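Local coordinates for 6-aminohexanoate-cyclic-dimer hydrolase (Arthrobacter sp., PDB 3A2Q), which hydrolyses the cyclic dimer of 6-aminohexanoate, a nylon-6 by-product, opening one amide bond to give the linear dimer, at residues L291-N296 with L464-Q469; A285-A290 with G472-V477; I42-I47 with S154-A159. The protein carries 1 engineered substitution. All coordinates share one frame; numbering follows the deposited sequence.

The three contacts show how one large mixed sheet is covered near its two outer edges. Interaction 3 comes first along the chain and closes before the others open; it packs I42-I47, which runs into the edge strand 45-48, against helix 152-159. Interactions 1 and 2 are nested, 291-296/464-469 lying inside the loop closed by 285-290/472-477. Their centres are about 8 Å apart, and both join helix 460-473 to the unit of helix 275-290 and strand 294-297, the other outermost strand. Their centres lie about 31 Å and 28 Å from that of interaction 3. The later pair is thus peripheral packing away from the annotated sites, whereas interaction 3 lies nearer the probable charge relay residues.

Interaction 1 of 3, residues L291-N296 with L464-Q469; sequences LGHDVN and LQVAAQ
With CG anti to the carbonyl carbon in both H293 (chi1 -64°) and Q469, and the glutamine extended beyond CG, the imidazole and the amide advance on each other from opposite directions. H293 NE2 gives its hydrogen to Q469 OE1 at 2.8 Å along a nearly straight path, 172° at the hydrogen. The oxygen lies almost in the ring plane and offers a lone pair, although ring and amide planes are turned 50° apart. ND1 bonds to the backbone N of L258, which must be the donor there, so both ring nitrogens are used and the imidazole is held against rotation, consistent with a neutral ring protonated at NE2. Replacing H293 by an alanine would probably leave the Q469 carbonyl without this donor and set its amide free to turn. Beside the bond, L291 CD1 rests on Q469 CB at 3.7 Å, and V466 CG2 approaches the ring obliquely. Q469 and V466 lie on one side of helix 460-473, while L291 and H293 flank G292, the first residue to leave helical angles, with a positive phi. The setting is a Schellman motif ending helix 275-290, followed, after H293, by edge strand 294-297 of the alpha/beta fold.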
loop_
_atom_site.group_PDB
_atom_site.type_symbol
_atom_site.label_atom_id
_atom_site.label_comp_id
_atom_site.label_asym_id
_atom_site.label_seq_id
_atom_site.Cartn_x
_atom_site.Cartn_y
_atom_site.Cartn_z
ATOM N N LEU A 291 -22.438 16.150 -6.462
ATOM C CA LEU A 291 -22.035 16.889 -5.271
ATOM C C LEU A 291 -21.679 18.338 -5.589
ATOM O O LEU A 291 -21.376 19.124 -4.689
ATOM C CB LEU A 291 -20.848 16.193 -4.598
ATOM C CG LEU A 291 -21.169 14.842 -3.954
ATOM C CD1 LEU A 291 -19.891 14.150 -3.515
ATOM C CD2 LEU A 291 -22.098 15.059 -2.771
ATOM N N GLY A 292 -21.702 18.685 -6.873
ATOM C CA GLY A 292 -21.409 20.049 -7.270
ATOM C C GLY A 292 -20.050 20.332 -7.883
ATOM O O GLY A 292 -19.795 21.457 -8.312
ATOM N N HIS A 293 -19.172 19.337 -7.932
ATOM C CA HIS A 293 -17.852 19.558 -8.507
ATOM C C HIS A 293 -17.931 19.744 -10.016
ATOM O O HIS A 293 -18.925 19.384 -10.649
ATOM C CB HIS A 293 -16.926 18.385 -8.176
ATOM C CG HIS A 293 -16.657 18.227 -6.713
ATOM N ND1 HIS A 293 -15.837 19.082 -6.010
ATOM C CD2 HIS A 293 -17.120 17.327 -5.815
ATOM C CE1 HIS A 293 -15.806 18.717 -4.742
ATOM N NE2 HIS A 293 -16.576 17.653 -4.596
ATOM N N ASP A 294 -16.881 20.327 -10.587
ATOM C CA ASP A 294 -16.822 20.543 -12.023
ATOM C C ASP A 294 -16.093 19.340 -12.611
ATOM O O ASP A 294 -14.874 19.362 -12.796
ATOM C CB ASP A 294 -16.071 21.842 -12.327
ATOM C CG ASP A 294 -15.942 22.112 -13.810
ATOM O OD1 ASP A 294 -16.745 21.569 -14.599
ATOM O OD2 ASP A 294 -15.035 22.884 -14.188
ATOM N N VAL A 295 -16.859 18.291 -12.897
ATOM C CA VAL A 295 -16.312 17.046 -13.427
ATOM C C VAL A 295 -16.262 17.004 -14.953
ATOM O O VAL A 295 -17.252 17.281 -15.626
ATOM C CB VAL A 295 -17.127 15.851 -12.902
ATOM C CG1 VAL A 295 -16.470 14.541 -13.322
ATOM C CG2 VAL A 295 -17.236 15.937 -11.392
ATOM N N ASN A 296 -15.102 16.635 -15.486
ATOM C CA ASN A 296 -14.892 16.584 -16.929
ATOM C C ASN A 296 -14.023 15.399 -17.329
ATOM O O ASN A 296 -13.251 14.890 -16.522
ATOM C CB ASN A 296 -14.181 17.860 -17.386
ATOM C CG ASN A 296 -14.934 19.113 -17.012
ATOM O OD1 ASN A 296 -15.929 19.459 -17.641
ATOM N ND2 ASN A 296 -14.468 19.799 -15.970
ATOM N N LEU A 464 -8.550 13.810 1.305
ATOM C CA LEU A 464 -9.353 13.173 2.346
ATOM C C LEU A 464 -10.729 13.809 2.441
ATOM O O LEU A 464 -11.695 13.160 2.841
ATOM C CB LEU A 464 -8.646 13.256 3.699
ATOM C CG LEU A 464 -7.327 12.485 3.803
ATOM C CD1 LEU A 464 -6.656 12.769 5.132
ATOM C CD2 LEU A 464 -7.596 11.000 3.638
ATOM N N GLN A 465 -10.818 15.082 2.073
ATOM C CA GLN A 465 -12.095 15.775 2.100
ATOM C C GLN A 465 -13.029 15.199 1.037
ATOM O O GLN A 465 -14.189 14.890 1.319
ATOM C CB GLN A 465 -11.876 17.272 1.882
ATOM C CG GLN A 465 -11.446 17.988 3.147
ATOM C CD GLN A 465 -10.797 19.324 2.869
ATOM O OE1 GLN A 465 -10.940 19.884 1.783
ATOM N NE2 GLN A 465 -10.082 19.848 3.857
ATOM N N VAL A 466 -12.524 15.039 -0.183
ATOM C CA VAL A 466 -13.343 14.485 -1.256
ATOM C C VAL A 466 -13.585 12.994 -1.035
ATOM O O VAL A 466 -14.639 12.465 -1.394
ATOM C CB VAL A 466 -12.693 14.706 -2.634
ATOM C CG1 VAL A 466 -13.531 14.038 -3.721
ATOM C CG2 VAL A 466 -12.597 16.196 -2.918
ATOM N N ALA A 467 -12.618 12.315 -0.434
ATOM C CA ALA A 467 -12.782 10.894 -0.173
ATOM C C ALA A 467 -13.941 10.744 0.811
ATOM O O ALA A 467 -14.750 9.824 0.702
ATOM C CB ALA A 467 -11.503 10.314 0.422
ATOM N N ALA A 468 -14.022 11.660 1.771
ATOM C CA ALA A 468 -15.090 11.618 2.762
ATOM C C ALA A 468 -16.446 11.815 2.088
ATOM O O ALA A 468 -17.428 11.178 2.469
ATOM C CB ALA A 468 -14.868 12.692 3.824
ATOM N N GLN A 469 -16.501 12.692 1.088
ATOM C CA GLN A 469 -17.754 12.942 0.376
ATOM C C GLN A 469 -18.200 11.693 -0.386
ATOM O O GLN A 469 -19.384 11.363 -0.418
ATOM C CB GLN A 469 -17.596 14.104 -0.611
ATOM C CG GLN A 469 -17.070 15.391 0.010
ATOM C CD GLN A 469 -17.057 16.545 -0.969
ATOM O OE1 GLN A 469 -16.801 16.367 -2.156
ATOM N NE2 GLN A 469 -17.321 17.746 -0.469
#

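Interaction 2 of 3, residues A285-A290 with G472-V477; sequences AAALAA and GALPWV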
loop_
_atom_site.group_PDB
_atom_site.type_symbol
_atom_site.label_atom_id
_atom_site.label_comp_id
_atom_site.label_asym_id
_atom_site.label_seq_id
_atom_site.Cartn_x
_atom_site.Cartn_y
_atom_site.Cartn_z
ATOM N N ALA A 285 -17.293 9.459 -10.481
ATOM C CA ALA A 285 -17.232 10.770 -11.118
ATOM C C ALA A 285 -18.632 11.379 -11.166
ATOM O O ALA A 285 -18.803 12.571 -10.944
ATOM C CB ALA A 285 -16.668 10.641 -12.529
ATOM N N ALA A 286 -19.632 10.551 -11.452
ATOM C CA ALA A 286 -21.011 11.020 -11.510
ATOM C C ALA A 286 -21.453 11.498 -10.133
ATOM O O ALA A 286 -22.160 12.498 -10.010
ATOM C CB ALA A 286 -21.926 9.905 -11.994
ATOM N N ALA A 287 -21.035 10.778 -9.096
ATOM C CA ALA A 287 -21.386 11.146 -7.729
ATOM C C ALA A 287 -20.740 12.481 -7.356
ATOM O O ALA A 287 -21.322 13.278 -6.621
ATOM C CB ALA A 287 -20.943 10.050 -6.755
ATOM N N LEU A 288 -19.534 12.729 -7.856
ATOM C CA LEU A 288 -18.865 13.990 -7.561
ATOM C C LEU A 288 -19.584 15.120 -8.293
ATOM O O LEU A 288 -19.711 16.221 -7.767
ATOM C CB LEU A 288 -17.386 13.937 -7.973
ATOM C CG LEU A 288 -16.473 13.008 -7.162
ATOM C CD1 LEU A 288 -15.054 13.066 -7.725
ATOM C CD2 LEU A 288 -16.471 13.420 -5.696
ATOM N N ALA A 289 -20.060 14.843 -9.507
ATOM C CA ALA A 289 -20.784 15.852 -10.274
ATOM C C ALA A 289 -22.053 16.218 -9.504
ATOM O O ALA A 289 -22.405 17.394 -9.381
ATOM C CB ALA A 289 -21.143 15.310 -11.654
ATOM N N ALA A 290 -22.733 15.202 -8.981
ATOM C CA ALA A 290 -23.954 15.410 -8.210
ATOM C C ALA A 290 -23.668 16.237 -6.955
ATOM O O ALA A 290 -24.542 16.938 -6.446
ATOM C CB ALA A 290 -24.559 14.068 -7.822
ATOM N N GLY A 472 -19.642 9.047 1.755
ATOM C CA GLY A 472 -21.016 9.325 2.135
ATOM C C GLY A 472 -22.003 9.131 1.000
ATOM O O GLY A 472 -23.163 8.785 1.230
ATOM N N ALA A 473 -21.544 9.348 -0.226
ATOM C CA ALA A 473 -22.393 9.206 -1.402
ATOM C C ALA A 473 -22.500 7.751 -1.851
ATOM O O ALA A 473 -23.546 7.312 -2.338
ATOM C CB ALA A 473 -21.841 10.054 -2.540
ATOM N N LEU A 474 -21.412 7.009 -1.683
ATOM C CA LEU A 474 -21.377 5.616 -2.101
ATOM C C LEU A 474 -20.814 4.735 -0.994
ATOM O O LEU A 474 -19.834 4.023 -1.194
ATOM C CB LEU A 474 -20.526 5.498 -3.371
ATOM C CG LEU A 474 -20.972 6.423 -4.513
ATOM C CD1 LEU A 474 -19.982 6.353 -5.671
ATOM C CD2 LEU A 474 -22.379 6.025 -4.971
ATOM N N PRO A 475 -21.443 4.762 0.192
ATOM C CA PRO A 475 -20.982 3.959 1.327
ATOM C C PRO A 475 -20.720 2.499 0.962
ATOM O O PRO A 475 -21.472 1.893 0.194
ATOM C CB PRO A 475 -22.105 4.123 2.355
ATOM C CG PRO A 475 -23.295 4.429 1.540
ATOM C CD PRO A 475 -22.763 5.349 0.473
ATOM N N TRP A 476 -19.650 1.947 1.526
ATOM C CA TRP A 476 -19.250 0.570 1.253
ATOM C C TRP A 476 -19.222 -0.320 2.494
ATOM O O TRP A 476 -19.151 -1.543 2.392
ATOM C CB TRP A 476 -17.863 0.575 0.605
ATOM C CG TRP A 476 -16.807 1.230 1.453
ATOM C CD1 TRP A 476 -16.179 0.697 2.551
ATOM C CD2 TRP A 476 -16.257 2.541 1.277
ATOM N NE1 TRP A 476 -15.276 1.597 3.062
ATOM C CE2 TRP A 476 -15.303 2.736 2.302
ATOM C CE3 TRP A 476 -16.478 3.571 0.355
ATOM C CZ2 TRP A 476 -14.568 3.925 2.430
ATOM C CZ3 TRP A 476 -15.745 4.754 0.483
ATOM C CH2 TRP A 476 -14.804 4.916 1.514
ATOM N N VAL A 477 -19.282 0.296 3.665
ATOM C CA VAL A 477 -19.222 -0.437 4.922
ATOM C C VAL A 477 -20.202 -1.617 5.033
ATOM O O VAL A 477 -19.944 -2.578 5.763
ATOM C CB VAL A 477 -19.436 0.530 6.113
ATOM C CG1 VAL A 477 -20.862 1.051 6.117
ATOM C CG2 VAL A 477 -19.094 -0.167 7.415
#
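A287 and A473 each point toward the opposite segment where helix 275-290 meets the end of helix 460-473, the A287 bond aiming more nearly at L474 CD1 than at A473 CB, and L474 brings that methyl in from another direction. The two alanine methyls meet at 4.3 Å, A287 CB to A473 CB, while A287 CB lies 4.0 Å from L474 CD1. Seen from A287 CB, the lines to these two partners open at about 78°, so the small methyl is met from two distinct quarters and is not pressed along a single line. The leucine reaches it with CG anti to its own carbonyl carbon (chi1 -54°) and an extended second torsion, which carries CD1 to the alanine; CD2, the other branch, stays farther off. No hydrogen bond crosses the contact, and only 84 Å² is buried, so this is a small apolar touch near the surface. It illustrates how alanines let helices approach closely: the CA atoms of A287 and A473 are 6.7 Å apart, with just the two methyls between them. The chain changes character here as well. A473 is still helical, but L474 is the first residue to leave helical angles, so the contact gathers the last turn of one helix and the start of the segment that follows it. A287 also touches L470, and L288, which starts off away from 472-477, reaches V466, L470 and V260. L474 meanwhile touches I440 of strand 435-442. Helices 275-290 and 460-473 thus lie side by side over the sheet, the former also packing through A285, L288 and A289 on V295 of edge strand 294-297.

Interaction 3 of 3, residues I42-I47 with S154-A159; sequences INAVII and SGAAVA
The peptide plane joining A156 to A157 is the flat group of this contact, and one of its faces receives both A44 and I42. A44 CB stands almost straight above the amide nitrogen, 4.1 Å from A157 N, while I42 CD1 lies over the oxygen end of the same face, 4.3 Å from A156 O. Neither approach is polar: methyl groups simply cover a stretch of helix backbone. Beside the peptide, the A44 methyl also meets two successive alanine side chains, with its CB 4.2 Å from A156 CB and 4.3 Å from A157 CB. Small residues on both sides let the main chains come close, the CA atoms of A44 and A157 being 5.7 Å apart. I42 needs more length to arrive: its chi1 of 55° tucks CG1 between the backbone N and carbonyl carbon, and the extended second torsion sends CD1 out over the helix. All four touching residues are buried. N43, with positive phi, is the first residue to leave helical angles, and its side-chain ND2 bonds to the backbone carbonyls of W134 and A136. Strand 45-48 then pairs with 113-118, where I46 and I47 both face K117 in a classic beta bulge. S154 OG bonds to T118 OG1 and to the carbonyl of H167; V45 from one segment and A157 from the other both touch L70 of strand 68-72. The contact packs the lead-in to edge strand 45-48 on a glycine- and alanine-rich helix of the amidase fold: helix 152-159 begins just after S150, and the A157 side chain is about 10 Å from that of K72, both assigned by similarity to the charge relay system.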
loop_
_atom_site.group_PDB
_atom_site.type_symbol
_atom_site.label_atom_id
_atom_site.label_comp_id
_atom_site.label_asym_id
_atom_site.label_seq_id
_atom_site.Cartn_x
_atom_site.Cartn_y
_atom_site.Cartn_z
ATOM N N ILE A 42 -6.596 -17.537 4.972
ATOM C CA ILE A 42 -6.040 -16.553 4.053
ATOM C C ILE A 42 -4.525 -16.346 4.104
ATOM O O ILE A 42 -3.959 -15.745 3.193
ATOM C CB ILE A 42 -6.752 -15.188 4.217
ATOM C CG1 ILE A 42 -6.680 -14.720 5.670
ATOM C CG2 ILE A 42 -8.200 -15.308 3.781
ATOM C CD1 ILE A 42 -7.307 -13.354 5.902
ATOM N N ASN A 43 -3.870 -16.842 5.152
ATOM C CA ASN A 43 -2.417 -16.717 5.277
ATOM C C ASN A 43 -1.984 -15.251 5.121
ATOM O O ASN A 43 -1.055 -14.939 4.375
ATOM C CB ASN A 43 -1.745 -17.608 4.218
ATOM C CG ASN A 43 -0.229 -17.667 4.359
ATOM O OD1 ASN A 43 0.305 -17.732 5.465
ATOM N ND2 ASN A 43 0.469 -17.669 3.227
ATOM N N ALA A 44 -2.674 -14.365 5.839
ATOM C CA ALA A 44 -2.400 -12.928 5.803
ATOM C C ALA A 44 -1.337 -12.545 6.835
ATOM O O ALA A 44 -0.325 -11.928 6.495
ATOM C CB ALA A 44 -3.683 -12.155 6.060
ATOM N N VAL A 45 -1.588 -12.894 8.095
ATOM C CA VAL A 45 -0.642 -12.621 9.175
ATOM C C VAL A 45 0.327 -13.797 9.203
ATOM O O VAL A 45 -0.068 -14.918 9.521
ATOM C CB VAL A 45 -1.351 -12.534 10.542
ATOM C CG1 VAL A 45 -0.322 -12.331 11.649
ATOM C CG2 VAL A 45 -2.345 -11.395 10.544
ATOM N N ILE A 46 1.587 -13.555 8.855
ATOM C CA ILE A 46 2.571 -14.633 8.837
ATOM C C ILE A 46 3.393 -14.734 10.110
ATOM O O ILE A 46 3.985 -15.776 10.388
ATOM C CB ILE A 46 3.550 -14.501 7.653
ATOM C CG1 ILE A 46 4.174 -13.105 7.639
ATOM C CG2 ILE A 46 2.834 -14.797 6.351
ATOM C CD1 ILE A 46 5.267 -12.949 6.616
ATOM N N ILE A 47 3.426 -13.654 10.880
ATOM C CA ILE A 47 4.185 -13.626 12.118
ATOM C C ILE A 47 3.357 -13.010 13.228
ATOM O O ILE A 47 3.390 -11.796 13.433
ATOM C CB ILE A 47 5.479 -12.794 11.974
ATOM C CG1 ILE A 47 6.329 -13.331 10.824
ATOM C CG2 ILE A 47 6.263 -12.830 13.277
ATOM C CD1 ILE A 47 7.478 -12.418 10.427
ATOM N N SER A 154 -1.412 -7.152 4.414
ATOM C CA SER A 154 -2.063 -6.099 5.176
ATOM C C SER A 154 -3.435 -5.798 4.595
ATOM O O SER A 154 -4.393 -5.604 5.339
ATOM C CB SER A 154 -1.201 -4.834 5.186
ATOM O OG SER A 154 -0.012 -5.050 5.926
ATOM N N GLY A 155 -3.532 -5.756 3.268
ATOM C CA GLY A 155 -4.816 -5.491 2.646
ATOM C C GLY A 155 -5.844 -6.549 3.020
ATOM O O GLY A 155 -6.968 -6.231 3.414
ATOM N N ALA A 156 -5.453 -7.815 2.907
ATOM C CA ALA A 156 -6.341 -8.930 3.236
ATOM C C ALA A 156 -6.693 -8.938 4.718
ATOM O O ALA A 156 -7.839 -9.192 5.093
ATOM C CB ALA A 156 -5.680 -10.256 2.854
ATOM N N ALA A 157 -5.702 -8.663 5.562
ATOM C CA ALA A 157 -5.918 -8.649 7.004
ATOM C C ALA A 157 -7.018 -7.667 7.382
ATOM O O ALA A 157 -7.934 -8.007 8.126
ATOM C CB ALA A 157 -4.626 -8.290 7.722
ATOM N N VAL A 158 -6.929 -6.445 6.866
ATOM C CA VAL A 158 -7.930 -5.431 7.161
ATOM C C VAL A 158 -9.293 -5.796 6.573
ATOM O O VAL A 158 -10.327 -5.551 7.185
ATOM C CB VAL A 158 -7.483 -4.042 6.633
ATOM C CG1 VAL A 158 -8.586 -3.007 6.872
ATOM C CG2 VAL A 158 -6.200 -3.619 7.340
ATOM N N ALA A 159 -9.287 -6.398 5.389
ATOM C CA ALA A 159 -10.530 -6.794 4.740
ATOM C C ALA A 159 -11.244 -7.886 5.544
ATOM O O ALA A 159 -12.467 -7.982 5.518
ATOM C CB ALA A 159 -10.241 -7.286 3.332
#